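Local coordinates for protein G/U mismatch-specific DNA glycosylase (Deinococcus radiodurans, PDB 2C2Q) that is a mismatch-specific DNA glycosylase of the uracil-DNA glycosylase superfamily, a single-chain alpha/beta protein whose helices and loops surround a central mixed beta sheet, at residues Ser36-Ser39 with Ala40-Arg43; Ala44-Asn48 with Pro49-Phe53; Lys52-Arg55 with Thr56-Ala59; Pro103-Leu106 with Arg107-Val110. The protein carries 1 engineered substitution. All coordinates share one frame; numbering follows the deposited sequence.

Contact 1: residues Ser36-Ser39 with Ala40-Arg43; sequences SGIS and ARAR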
ATOM      1  N   SER A  36      11.345   2.084  -4.384  1.00 14.56           N
ATOM      2  CA  SER A  36      12.394   2.139  -5.431  1.00 15.12           C
ATOM      3  C   SER A  36      13.548   3.061  -5.014  1.00 14.76           C
ATOM      4  O   SER A  36      13.430   3.934  -4.129  1.00 15.10           O
ATOM      5  CB  SER A  36      11.823   2.623  -6.812  1.00 13.84           C
ATOM      6  OG  SER A  36      11.540   4.020  -6.698  1.00 16.84           O
ATOM      7  N   GLY A  37      14.689   2.949  -5.719  1.00 16.76           N
ATOM      8  CA  GLY A  37      15.779   3.908  -5.465  1.00 15.65           C
ATOM      9  C   GLY A  37      15.382   5.320  -5.638  1.00 15.25           C
ATOM     10  O   GLY A  37      15.722   6.199  -4.842  1.00 17.64           O
ATOM     11  N   ILE A  38      14.616   5.599  -6.691  1.00 15.16           N
ATOM     12  CA  ILE A  38      14.175   6.962  -6.892  1.00 15.91           C
ATOM     13  C   ILE A  38      13.281   7.432  -5.716  1.00 15.74           C
ATOM     14  O   ILE A  38      13.424   8.560  -5.238  1.00 17.30           O
ATOM     15  CB  ILE A  38      13.361   7.042  -8.283  1.00 15.65           C
ATOM     16  CG1 ILE A  38      14.363   6.889  -9.466  1.00 18.02           C
ATOM     17  CG2 ILE A  38      12.551   8.351  -8.401  1.00 17.38           C
ATOM     18  CD1 ILE A  38      13.554   6.648 -10.828  1.00 18.13           C
ATOM     19  N   SER A  39      12.360   6.577  -5.277  1.00 14.82           N
ATOM     20  CA  SER A  39      11.475   6.900  -4.136  1.00 14.10           C
ATOM     21  C   SER A  39      12.279   7.176  -2.832  1.00 14.26           C
ATOM     22  O   SER A  39      12.012   8.133  -2.139  1.00 16.53           O
ATOM     23  CB  SER A  39      10.457   5.791  -3.932  1.00 14.35           C
ATOM     24  OG  SER A  39       9.569   5.768  -5.075  1.00 18.88           O
ATOM     25  N   ALA A  40      13.249   6.324  -2.585  1.00 15.37           N
ATOM     26  CA  ALA A  40      14.119   6.457  -1.390  1.00 18.52           C
ATOM     27  C   ALA A  40      14.904   7.779  -1.458  1.00 19.12           C
ATOM     28  O   ALA A  40      14.978   8.511  -0.489  1.00 18.66           O
ATOM     29  CB  ALA A  40      15.041   5.312  -1.306  1.00 17.61           C
ATOM     30  N   ARG A  41      15.504   8.078  -2.619  1.00 21.51           N
ATOM     31  CA  ARG A  41      16.225   9.340  -2.783  1.00 22.67           C
ATOM     32  C   ARG A  41      15.367  10.556  -2.657  1.00 22.52           C
ATOM     33  O   ARG A  41      15.777  11.510  -2.001  1.00 24.33           O
ATOM     34  CB  ARG A  41      16.983   9.356  -4.097  1.00 22.69           C
ATOM     35  CG  ARG A  41      18.088   8.343  -4.049  1.00 26.98           C
ATOM     36  CD  ARG A  41      19.106   8.524  -5.140  1.00 34.80           C
ATOM     37  NE  ARG A  41      18.474   8.625  -6.457  1.00 38.79           N
ATOM     38  CZ  ARG A  41      18.082   7.586  -7.188  1.00 37.44           C
ATOM     39  NH1 ARG A  41      18.239   6.340  -6.742  1.00 34.27           N
ATOM     40  NH2 ARG A  41      17.548   7.802  -8.374  1.00 36.76           N
ATOM     41  N   ALA A  42      14.144  10.511  -3.212  1.00 20.78           N
ATOM     42  CA  ALA A  42      13.178  11.596  -3.075  1.00 20.09           C
ATOM     43  C   ALA A  42      12.515  11.632  -1.666  1.00 17.64           C
ATOM     44  O   ALA A  42      11.822  12.586  -1.377  1.00 18.71           O
ATOM     45  CB  ALA A  42      12.093  11.470  -4.141  1.00 20.32           C
ATOM     46  N   ARG A  43      12.730  10.599  -0.843  1.00 18.48           N
ATOM     47  CA  ARG A  43      12.041  10.472   0.438  1.00 19.47           C
ATOM     48  C   ARG A  43      10.520  10.602   0.176  1.00 17.90           C
ATOM     49  O   ARG A  43       9.826  11.404   0.792  1.00 19.39           O
ATOM     50  CB  ARG A  43      12.525  11.544   1.471  1.00 18.48           C
ATOM     51  CG  ARG A  43      13.931  11.169   2.001  1.00 25.38           C
ATOM     52  CD  ARG A  43      14.392  12.145   3.069  1.00 26.53           C
ATOM     53  NE  ARG A  43      15.842  12.121   3.272  1.00 38.73           N
ATOM     54  CZ  ARG A  43      16.531  13.020   4.002  1.00 40.78           C
ATOM     55  NH1 ARG A  43      15.921  14.023   4.619  1.00 40.66           N
ATOM     56  NH2 ARG A  43      17.855  12.912   4.117  1.00 45.79           N
TER
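R41 folds back over the first turn of helix 37-42, laying its guanidinium beside I38 and G37. The two longer side chains cross obliquely: R41 NH2 comes to 3.5 Å from I38 CG1, and I38 CA sits over one face of the guanidinium, offset toward its rim. A bend at chi3 (-51°) turns the arginine chain back so that its flat end meets the start of the helix. This brings R41 NH1 within 3.2 Å of G37 O, but the angle is too poor for a hydrogen bond. That carbonyl is instead used by the backbone N of R41, at 2.9 Å. With no side chain of its own, G37 lets the guanidinium lie close against the backbone.

S36 is the N-cap. Its OG accepts from S39 N at 3.0 Å with an angle of 165°, taking up an amide in the first turn, while S36 O receives A40 N at 2.9 Å. S39 places its own OG beside the backbone N (chi1 -67°) and pairs it with A47 N beyond the helix. R43, the first residue to leave helical geometry, has positive phi and forms a Schellman motif: R43 N reaches A40 O (3.1 Å) and A44 N probably bonds to S39 O.

An acetate lies about 4 Å from the S39 side chain. The helix follows strand 28-32 of the central sheet and sits at the protein surface; I38 rests on A47 and N48 of the loop leading to helix 53-59, and A40 touches S90 in another loop.

Contact 2: residues Ala44-Asn48 with Pro49-Phe53; sequences AYYAN and PENKF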
ATOM      1  N   ALA A  44       9.999   9.806  -0.755  1.00 16.46           N
ATOM      2  CA  ALA A  44       8.559   9.854  -1.084  1.00 14.58           C
ATOM      3  C   ALA A  44       8.103   8.421  -1.470  1.00 15.09           C
ATOM      4  O   ALA A  44       8.845   7.435  -1.227  1.00 14.58           O
ATOM      5  CB  ALA A  44       8.317  10.891  -2.232  1.00 15.31           C
ATOM      6  N   TYR A  45       6.897   8.296  -2.051  1.00 13.08           N
ATOM      7  CA  TYR A  45       6.382   6.988  -2.480  1.00 12.23           C
ATOM      8  C   TYR A  45       6.114   7.059  -3.955  1.00 11.98           C
ATOM      9  O   TYR A  45       5.663   8.118  -4.401  1.00 14.16           O
ATOM     10  CB  TYR A  45       5.085   6.646  -1.744  1.00 11.85           C
ATOM     11  CG  TYR A  45       5.284   6.166  -0.302  1.00  9.27           C
ATOM     12  CD1 TYR A  45       5.196   4.799   0.037  1.00 10.61           C
ATOM     13  CD2 TYR A  45       5.575   7.100   0.709  1.00 12.14           C
ATOM     14  CE1 TYR A  45       5.366   4.379   1.416  1.00 12.93           C
ATOM     15  CE2 TYR A  45       5.757   6.692   2.034  1.00 13.55           C
ATOM     16  CZ  TYR A  45       5.646   5.331   2.368  1.00 10.27           C
ATOM     17  OH  TYR A  45       5.789   4.927   3.695  1.00 12.60           O
ATOM     18  N   TYR A  46       6.305   5.919  -4.627  1.00 13.37           N
ATOM     19  CA  TYR A  46       5.998   5.711  -6.069  1.00 14.39           C
ATOM     20  C   TYR A  46       6.440   6.935  -6.862  1.00 16.12           C
ATOM     21  O   TYR A  46       5.628   7.537  -7.632  1.00 16.06           O
ATOM     22  CB  TYR A  46       4.487   5.441  -6.220  1.00 14.27           C
ATOM     23  CG  TYR A  46       4.034   4.288  -5.373  1.00 13.27           C
ATOM     24  CD1 TYR A  46       4.284   2.940  -5.756  1.00 12.92           C
ATOM     25  CD2 TYR A  46       3.372   4.523  -4.174  1.00 15.39           C
ATOM     26  CE1 TYR A  46       3.891   1.887  -4.941  1.00 12.53           C
ATOM     27  CE2 TYR A  46       2.955   3.481  -3.340  1.00 13.48           C
ATOM     28  CZ  TYR A  46       3.223   2.147  -3.708  1.00 11.47           C
ATOM     29  OH  TYR A  46       2.852   1.087  -2.928  1.00 12.78           O
ATOM     30  N   ALA A  47       7.717   7.322  -6.645  1.00 15.72           N
ATOM     31  CA  ALA A  47       8.264   8.542  -7.206  1.00 17.54           C
ATOM     32  C   ALA A  47       8.840   8.396  -8.630  1.00 19.18           C
ATOM     33  O   ALA A  47       9.168   9.412  -9.259  1.00 20.41           O
ATOM     34  CB  ALA A  47       9.328   9.185  -6.242  1.00 16.26           C
ATOM     35  N   ASN A  48       9.024   7.163  -9.098  1.00 19.34           N
ATOM     36  CA  ASN A  48       9.470   6.922 -10.479  1.00 19.66           C
ATOM     37  C   ASN A  48       8.374   7.496 -11.360  1.00 21.18           C
ATOM     38  O   ASN A  48       7.198   7.165 -11.227  1.00 19.49           O
ATOM     39  CB  ASN A  48       9.663   5.441 -10.738  1.00 19.46           C
ATOM     40  CG  ASN A  48      10.044   5.142 -12.186  1.00 19.38           C
ATOM     41  OD1 ASN A  48       9.571   5.814 -13.105  1.00 24.85           O
ATOM     42  ND2 ASN A  48      10.886   4.154 -12.383  1.00 19.94           N
ATOM     43  N   PRO A  49       8.750   8.433 -12.215  1.00 23.43           N
ATOM     44  CA  PRO A  49       7.749   9.184 -12.956  1.00 23.66           C
ATOM     45  C   PRO A  49       6.911   8.300 -13.897  1.00 21.59           C
ATOM     46  O   PRO A  49       5.844   8.724 -14.286  1.00 23.81           O
ATOM     47  CB  PRO A  49       8.575  10.172 -13.782  1.00 24.62           C
ATOM     48  CG  PRO A  49       9.902  10.219 -13.122  1.00 26.97           C
ATOM     49  CD  PRO A  49      10.141   8.850 -12.509  1.00 24.04           C
ATOM     50  N   GLU A  50       7.384   7.103 -14.254  1.00 22.19           N
ATOM     51  CA  GLU A  50       6.615   6.155 -15.107  1.00 21.63           C
ATOM     52  C   GLU A  50       5.759   5.168 -14.278  1.00 21.39           C
ATOM     53  O   GLU A  50       5.054   4.302 -14.836  1.00 21.72           O
ATOM     54  CB  GLU A  50       7.554   5.379 -16.015  1.00 24.05           C
ATOM     55  CG  GLU A  50       8.305   6.295 -16.971  1.00 26.03           C
ATOM     56  CD  GLU A  50       9.135   5.520 -17.965  1.00 27.69           C
ATOM     57  OE1 GLU A  50      10.075   4.811 -17.534  1.00 24.96           O
ATOM     58  OE2 GLU A  50       8.842   5.615 -19.185  1.00 30.00           O
ATOM     59  N   ASN A  51       5.898   5.217 -12.945  1.00 18.30           N
ATOM     60  CA  ASN A  51       5.070   4.400 -12.087  1.00 16.62           C
ATOM     61  C   ASN A  51       3.664   4.996 -12.120  1.00 15.92           C
ATOM     62  O   ASN A  51       3.523   6.206 -11.945  1.00 17.34           O
ATOM     63  CB  ASN A  51       5.613   4.383 -10.618  1.00 14.78           C
ATOM     64  CG  ASN A  51       4.891   3.342  -9.792  1.00 15.46           C
ATOM     65  OD1 ASN A  51       3.673   3.449  -9.600  1.00 15.57           O
ATOM     66  ND2 ASN A  51       5.603   2.297  -9.345  1.00 15.35           N
ATOM     67  N   LYS A  52       2.627   4.165 -12.336  1.00 17.84           N
ATOM     68  CA  LYS A  52       1.241   4.660 -12.567  1.00 18.32           C
ATOM     69  C   LYS A  52       0.462   4.934 -11.261  1.00 17.24           C
ATOM     70  O   LYS A  52      -0.701   5.304 -11.302  1.00 15.13           O
ATOM     71  CB  LYS A  52       0.393   3.621 -13.363  1.00 20.12           C
ATOM     72  CG  LYS A  52       1.002   3.181 -14.667  1.00 23.95           C
ATOM     73  CD  LYS A  52      -0.023   2.298 -15.466  1.00 23.61           C
ATOM     74  CE  LYS A  52       0.535   0.903 -15.544  1.00 30.32           C
ATOM     75  NZ  LYS A  52       1.739   0.855 -16.387  1.00 35.80           N
ATOM     76  N   PHE A  53       1.095   4.743 -10.070  1.00 13.37           N
ATOM     77  CA  PHE A  53       0.333   4.804  -8.839  1.00 12.89           C
ATOM     78  C   PHE A  53      -0.449   6.132  -8.650  1.00 12.88           C
ATOM     79  O   PHE A  53      -1.669   6.072  -8.367  1.00 14.80           O
ATOM     80  CB  PHE A  53       1.321   4.663  -7.670  1.00 13.06           C
ATOM     81  CG  PHE A  53       0.660   4.671  -6.312  1.00 12.89           C
ATOM     82  CD1 PHE A  53       0.118   3.521  -5.748  1.00 13.34           C
ATOM     83  CD2 PHE A  53       0.686   5.855  -5.531  1.00 14.16           C
ATOM     84  CE1 PHE A  53      -0.447   3.558  -4.449  1.00 14.47           C
ATOM     85  CE2 PHE A  53       0.112   5.872  -4.260  1.00 13.51           C
ATOM     86  CZ  PHE A  53      -0.449   4.758  -3.734  1.00 11.99           C
TER
HETATM   87  O   HOH W   1       3.084   6.886  -9.217  1.00 21.42           O
HETATM   88  O   HOH W   2      11.071   5.947 -15.300  1.00 31.40           O
HETATM   89  O   HOH W   3      11.212   3.720 -15.175  1.00 34.58           O
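Y46 lays its ring almost parallel to that of F53 in a face-to-face stack, centroids 3.9 Å apart and planes at 17°. The closest approach is Y46 CD2 to F53 CD2, 3.3 Å. F53 reaches across with CG anti to its backbone N (chi1 -178°), while N51 ND2 comes to the edge of the tyrosine ring, 3.9 Å from CD1. At the far end of that ring, the hydroxyl is hydrogen-bonded to T121.

At A47 the chain heads into N48, which starts a type I turn closed by N51 N to N48 O, 2.9 Å. The N48 side chain supports the same corner as an Asx turn: OD1 accepts from E50 N at 2.8 Å. Two waters extend this outward to E50 OE1, one donating to N48 OD1 and the other accepting from N48 ND2. N51 then caps the following helix, its OD1 taking F53 N in the carbonyl plane at 2.9 Å; T160 is a second partner of that oxygen.

The whole corner is the linker between helices 37-42 and 53-59. Its N48 side packs on I38 of the first helix, and F53 leads into the second while touching L82 of strand 80-84.

Contact 3: residues Lys52-Arg55 with Thr56-Ala59; sequences KFWR and TLHA
T56 grips the carbonyl of K52 twice at the start of helix 53-59. Its backbone N donates to K52 O at 2.8 Å, nearly along the C=O axis, and its OG1 donates to the same oxygen at 2.8 Å from well above the carbonyl plane. With OG1 beside the backbone N (chi1 -59°), the hydroxyl folds back onto the preceding turn, so this short polar side chain is satisfied by the helix itself although the residue is buried.

The next carbonyls follow the helical pattern. F53 O accepts from L57 N at 2.9 Å and R55 O from A59 N at 2.8 Å, whereas the W54 O to H58 N bond is stretched to 3.3 Å. Two polar ends find partners beyond the helix: K52 NZ with H165 ND1 and W54 NE1 with Y45 O.

Apolar groups fill the inner side. L57 CD2 stands over the F53 ring, 4.0 Å from its centroid and 20° off the normal, on the face opposite the one stacked on Y46. L57 CD1 also meets F53 CE2 at 3.6 Å and lies near the six-membered ring of W54, whose own face receives F53 CD2. L30 of strand 28-32 and W173 of helix 171-188 close round the leucine.

The chemistry is thus divided: the buried donors K52 NZ, W54 NE1 and T56 OG1 all have named acceptors, while F53 and L57 turn a greasy face to L30 of the central sheet and W54 packs on the loop residues P69 and Y72.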
ATOM      1  N   LYS A  52       2.627   4.165 -12.336  1.00 17.84           N
ATOM      2  CA  LYS A  52       1.241   4.660 -12.567  1.00 18.32           C
ATOM      3  C   LYS A  52       0.462   4.934 -11.261  1.00 17.24           C
ATOM      4  O   LYS A  52      -0.701   5.304 -11.302  1.00 15.13           O
ATOM      5  CB  LYS A  52       0.393   3.621 -13.363  1.00 20.12           C
ATOM      6  CG  LYS A  52       1.002   3.181 -14.667  1.00 23.95           C
ATOM      7  CD  LYS A  52      -0.023   2.298 -15.466  1.00 23.61           C
ATOM      8  CE  LYS A  52       0.535   0.903 -15.544  1.00 30.32           C
ATOM      9  NZ  LYS A  52       1.739   0.855 -16.387  1.00 35.80           N
ATOM     10  N   PHE A  53       1.095   4.743 -10.070  1.00 13.37           N
ATOM     11  CA  PHE A  53       0.333   4.804  -8.839  1.00 12.89           C
ATOM     12  C   PHE A  53      -0.449   6.132  -8.650  1.00 12.88           C
ATOM     13  O   PHE A  53      -1.669   6.072  -8.367  1.00 14.80           O
ATOM     14  CB  PHE A  53       1.321   4.663  -7.670  1.00 13.06           C
ATOM     15  CG  PHE A  53       0.660   4.671  -6.312  1.00 12.89           C
ATOM     16  CD1 PHE A  53       0.118   3.521  -5.748  1.00 13.34           C
ATOM     17  CD2 PHE A  53       0.686   5.855  -5.531  1.00 14.16           C
ATOM     18  CE1 PHE A  53      -0.447   3.558  -4.449  1.00 14.47           C
ATOM     19  CE2 PHE A  53       0.112   5.872  -4.260  1.00 13.51           C
ATOM     20  CZ  PHE A  53      -0.449   4.758  -3.734  1.00 11.99           C
ATOM     21  N   TRP A  54       0.222   7.283  -8.700  1.00 15.16           N
ATOM     22  CA  TRP A  54      -0.418   8.602  -8.420  1.00 15.78           C
ATOM     23  C   TRP A  54      -1.548   8.930  -9.432  1.00 16.79           C
ATOM     24  O   TRP A  54      -2.656   9.280  -9.017  1.00 18.25           O
ATOM     25  CB  TRP A  54       0.580   9.717  -8.300  1.00 15.68           C
ATOM     26  CG  TRP A  54       1.490   9.486  -7.126  1.00 13.10           C
ATOM     27  CD1 TRP A  54       2.797   9.175  -7.183  1.00 16.35           C
ATOM     28  CD2 TRP A  54       1.121   9.478  -5.711  1.00 17.97           C
ATOM     29  NE1 TRP A  54       3.312   9.008  -5.905  1.00 13.80           N
ATOM     30  CE2 TRP A  54       2.306   9.136  -4.983  1.00 14.62           C
ATOM     31  CE3 TRP A  54      -0.079   9.684  -4.997  1.00 16.36           C
ATOM     32  CZ2 TRP A  54       2.348   9.103  -3.582  1.00 16.47           C
ATOM     33  CZ3 TRP A  54      -0.051   9.612  -3.588  1.00 17.74           C
ATOM     34  CH2 TRP A  54       1.164   9.317  -2.903  1.00 13.10           C
ATOM     35  N   ARG A  55      -1.272   8.637 -10.694  1.00 17.92           N
ATOM     36  CA  ARG A  55      -2.322   8.733 -11.773  1.00 20.58           C
ATOM     37  C   ARG A  55      -3.506   7.837 -11.418  1.00 19.41           C
ATOM     38  O   ARG A  55      -4.669   8.266 -11.504  1.00 19.76           O
ATOM     39  CB  ARG A  55      -1.714   8.258 -13.078  1.00 20.14           C
ATOM     40  CG  ARG A  55      -2.602   8.250 -14.337  1.00 27.35           C
ATOM     41  CD  ARG A  55      -1.687   7.890 -15.571  1.00 28.30           C
ATOM     42  NE  ARG A  55      -0.272   8.081 -15.161  1.00 38.77           N
ATOM     43  CZ  ARG A  55       0.768   7.341 -15.562  1.00 43.43           C
ATOM     44  NH1 ARG A  55       0.606   6.357 -16.458  1.00 41.83           N
ATOM     45  NH2 ARG A  55       1.993   7.605 -15.086  1.00 43.42           N
ATOM     46  N   THR A  56      -3.231   6.578 -11.046  1.00 17.88           N
ATOM     47  CA  THR A  56      -4.265   5.623 -10.767  1.00 18.46           C
ATOM     48  C   THR A  56      -5.144   6.049  -9.599  1.00 18.22           C
ATOM     49  O   THR A  56      -6.363   6.030  -9.691  1.00 19.10           O
ATOM     50  CB  THR A  56      -3.673   4.174 -10.582  1.00 17.56           C
ATOM     51  OG1 THR A  56      -2.962   3.787 -11.788  1.00 20.47           O
ATOM     52  CG2 THR A  56      -4.762   3.123 -10.311  1.00 19.41           C
ATOM     53  N   LEU A  57      -4.548   6.496  -8.487  1.00 17.87           N
ATOM     54  CA  LEU A  57      -5.415   6.994  -7.415  1.00 18.56           C
ATOM     55  C   LEU A  57      -6.387   8.093  -7.884  1.00 17.50           C
ATOM     56  O   LEU A  57      -7.512   8.117  -7.401  1.00 19.25           O
ATOM     57  CB  LEU A  57      -4.576   7.580  -6.262  1.00 17.29           C
ATOM     58  CG  LEU A  57      -3.635   6.660  -5.470  1.00 20.51           C
ATOM     59  CD1 LEU A  57      -3.223   7.254  -4.140  1.00 16.67           C
ATOM     60  CD2 LEU A  57      -3.877   5.214  -5.346  1.00 17.89           C
ATOM     61  N   HIS A  58      -5.908   9.014  -8.716  1.00 20.09           N
ATOM     62  CA  HIS A  58      -6.741  10.109  -9.290  1.00 21.99           C
ATOM     63  C   HIS A  58      -7.821   9.493 -10.203  1.00 22.97           C
ATOM     64  O   HIS A  58      -9.024   9.808 -10.055  1.00 23.88           O
ATOM     65  CB  HIS A  58      -5.897  11.057 -10.082  1.00 23.48           C
ATOM     66  CG  HIS A  58      -6.663  12.232 -10.610  1.00 24.86           C
ATOM     67  ND1 HIS A  58      -6.256  12.948 -11.720  1.00 29.44           N
ATOM     68  CD2 HIS A  58      -7.789  12.831 -10.155  1.00 25.69           C
ATOM     69  CE1 HIS A  58      -7.119  13.929 -11.935  1.00 27.03           C
ATOM     70  NE2 HIS A  58      -8.055  13.883 -10.999  1.00 24.37           N
ATOM     71  N   ALA A  59      -7.384   8.589 -11.092  1.00 24.25           N
ATOM     72  CA  ALA A  59      -8.258   7.956 -12.114  1.00 24.44           C
ATOM     73  C   ALA A  59      -9.463   7.313 -11.462  1.00 24.64           C
ATOM     74  O   ALA A  59     -10.597   7.417 -12.006  1.00 25.14           O
ATOM     75  CB  ALA A  59      -7.505   6.885 -12.919  1.00 24.78           C
TER

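Contact 4: residues Pro103-Leu106 with Arg107-Val110; sequences PDEL and RRKV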
ATOM      1  N   PRO A 103       7.044  -8.353   7.300  1.00 20.61           N
ATOM      2  CA  PRO A 103       5.589  -8.451   7.344  1.00 21.48           C
ATOM      3  C   PRO A 103       5.076  -8.483   8.818  1.00 22.02           C
ATOM      4  O   PRO A 103       3.914  -8.167   9.073  1.00 22.57           O
ATOM      5  CB  PRO A 103       5.276  -9.782   6.617  1.00 21.52           C
ATOM      6  CG  PRO A 103       6.548 -10.581   6.645  1.00 20.62           C
ATOM      7  CD  PRO A 103       7.661  -9.551   6.694  1.00 22.17           C
ATOM      8  N   ASP A 104       5.963  -8.853   9.741  1.00 24.25           N
ATOM      9  CA  ASP A 104       5.710  -8.886  11.172  1.00 25.49           C
ATOM     10  C   ASP A 104       5.515  -7.475  11.707  1.00 24.47           C
ATOM     11  O   ASP A 104       4.512  -7.215  12.341  1.00 23.18           O
ATOM     12  CB  ASP A 104       6.828  -9.644  11.914  1.00 27.18           C
ATOM     13  CG  ASP A 104       8.222  -9.032  11.717  1.00 30.53           C
ATOM     14  OD1 ASP A 104       8.614  -8.788  10.535  1.00 30.89           O
ATOM     15  OD2 ASP A 104       8.998  -8.763  12.673  1.00 36.01           O
ATOM     16  N   GLU A 105       6.420  -6.553  11.359  1.00 22.38           N
ATOM     17  CA  GLU A 105       6.235  -5.127  11.676  1.00 22.02           C
ATOM     18  C   GLU A 105       4.997  -4.536  11.010  1.00 20.32           C
ATOM     19  O   GLU A 105       4.307  -3.717  11.610  1.00 19.70           O
ATOM     20  CB  GLU A 105       7.486  -4.328  11.313  1.00 22.02           C
ATOM     21  CG  GLU A 105       8.680  -4.627  12.213  1.00 26.72           C
ATOM     22  CD  GLU A 105       9.863  -3.740  11.953  1.00 32.36           C
ATOM     23  OE1 GLU A 105      10.140  -3.392  10.774  1.00 29.36           O
ATOM     24  OE2 GLU A 105      10.533  -3.387  12.946  1.00 32.39           O
ATOM     25  N   LEU A 106       4.701  -4.958   9.779  1.00 18.54           N
ATOM     26  CA  LEU A 106       3.475  -4.518   9.106  1.00 18.37           C
ATOM     27  C   LEU A 106       2.264  -4.969   9.940  1.00 19.00           C
ATOM     28  O   LEU A 106       1.368  -4.203  10.194  1.00 16.63           O
ATOM     29  CB  LEU A 106       3.376  -5.127   7.696  1.00 18.94           C
ATOM     30  CG  LEU A 106       2.081  -4.929   6.905  1.00 16.40           C
ATOM     31  CD1 LEU A 106       1.728  -3.435   6.799  1.00 19.31           C
ATOM     32  CD2 LEU A 106       2.286  -5.583   5.521  1.00 16.92           C
ATOM     33  N   ARG A 107       2.263  -6.242  10.319  1.00 20.09           N
ATOM     34  CA  ARG A 107       1.103  -6.789  11.027  1.00 21.61           C
ATOM     35  C   ARG A 107       0.879  -6.074  12.334  1.00 22.10           C
ATOM     36  O   ARG A 107      -0.255  -5.771  12.660  1.00 21.50           O
ATOM     37  CB  ARG A 107       1.287  -8.272  11.212  1.00 22.84           C
ATOM     38  CG  ARG A 107       0.855  -9.101   9.988  1.00 25.10           C
ATOM     39  CD  ARG A 107       1.206 -10.613  10.171  1.00 25.06           C
ATOM     40  NE  ARG A 107       0.926 -11.451   8.993  1.00 30.09           N
ATOM     41  CZ  ARG A 107      -0.263 -11.949   8.663  1.00 32.38           C
ATOM     42  NH1 ARG A 107      -1.349 -11.690   9.404  1.00 34.03           N
ATOM     43  NH2 ARG A 107      -0.385 -12.698   7.559  1.00 31.72           N
ATOM     44  N   ARG A 108       1.946  -5.744  13.049  1.00 21.94           N
ATOM     45  CA  ARG A 108       1.818  -4.954  14.296  1.00 24.09           C
ATOM     46  C   ARG A 108       1.203  -3.574  14.084  1.00 21.70           C
ATOM     47  O   ARG A 108       0.386  -3.122  14.873  1.00 20.31           O
ATOM     48  CB  ARG A 108       3.153  -4.800  14.990  1.00 22.58           C
ATOM     49  CG  ARG A 108       3.668  -6.107  15.541  1.00 29.03           C
ATOM     50  CD  ARG A 108       5.186  -6.116  15.893  1.00 29.52           C
ATOM     51  NE  ARG A 108       5.607  -5.040  16.790  1.00 37.65           N
ATOM     52  CZ  ARG A 108       6.572  -4.159  16.513  1.00 43.39           C
ATOM     53  NH1 ARG A 108       7.222  -4.229  15.345  1.00 45.98           N
ATOM     54  NH2 ARG A 108       6.889  -3.204  17.398  1.00 43.45           N
ATOM     55  N   LYS A 109       1.602  -2.907  12.996  1.00 18.64           N
ATOM     56  CA  LYS A 109       1.015  -1.655  12.640  1.00 16.80           C
ATOM     57  C   LYS A 109      -0.498  -1.799  12.323  1.00 17.24           C
ATOM     58  O   LYS A 109      -1.271  -0.944  12.644  1.00 17.99           O
ATOM     59  CB  LYS A 109       1.776  -1.048  11.448  1.00 16.80           C
ATOM     60  CG  LYS A 109       3.216  -0.631  11.792  1.00 15.51           C
ATOM     61  CD  LYS A 109       4.022  -0.381  10.498  1.00 16.63           C
ATOM     62  CE  LYS A 109       5.464  -0.302  10.809  1.00 16.46           C
ATOM     63  NZ  LYS A 109       6.312  -0.155   9.541  1.00 15.53           N
ATOM     64  N   VAL A 110      -0.872  -2.835  11.574  1.00 17.68           N
ATOM     65  CA  VAL A 110      -2.246  -2.999  11.170  1.00 19.31           C
ATOM     66  C   VAL A 110      -3.127  -3.209  12.418  1.00 20.52           C
ATOM     67  O   VAL A 110      -4.228  -2.689  12.487  1.00 20.55           O
ATOM     68  CB  VAL A 110      -2.391  -4.153  10.200  1.00 19.56           C
ATOM     69  CG1 VAL A 110      -3.857  -4.432   9.910  1.00 18.39           C
ATOM     70  CG2 VAL A 110      -1.696  -3.792   8.876  1.00 18.55           C
TER
HETATM   71  O   HOH W   4       8.884  -2.138   8.973  1.00 19.46           O
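E105 and R108 run side by side along helix 103-113, a regular alpha helix packed on the central sheet of this superfamily domain. The backbone supplies the framework: R107 N donates to P103 O at 2.8 Å, R108 N to D104 O at 3.0 Å, and K109 N and V110 N continue the series to E105 O and L106 O.

Among apolar contacts, L106 CD1 meets V110 CG2 at 4.0 Å, one turn apart on the buried side. L106 also touches T83 and F120 of strands 80-84 and 117-120, and V110 reaches V118. The aliphatic part of R107 lies along P103 O, with CG 3.3 Å from it, before its NH2 goes on to T129 O.

The charged groups mostly look past one another. E105 CG lies at the edge of the R108 guanidinium, close to its plane, 3.5 Å from NH1; a bend at chi3 (54°) brings the arginine round. E105 OE2 stays 4.2 Å from R108 NH1, too far for a salt bridge; the glutamate's OE1 is salt-bridged to R88 instead. K109 is extended beyond CG and forms a salt bridge with D20. A water joins the two side chains: it donates to E105 OE1 at 2.5 Å and accepts a weak bond from K109 NZ at 3.3 Å.

How the contacts relate
Contacts 1, 2 and 3 follow one another along the chain: helix 37-42, the loop after it, and helix 53-59. Contact 2 joins the other two, with centres about 9 Å from each; it touches contact 1 and shares K52 and F53 with contact 3. Contacts 1 and 3 themselves do not touch, their centres being about 18 Å apart. Contact 4 comes later, on helix 103-113 just before strand 117-120, and lies across the chain's centre from contacts 2 and 3, with centres about 24 and 25 Å away. Residues 36-59 thus make one unbroken helix-loop-helix run, which meets the sheet through its later residues, and helix 103-113 packs against the sheet from a separate position.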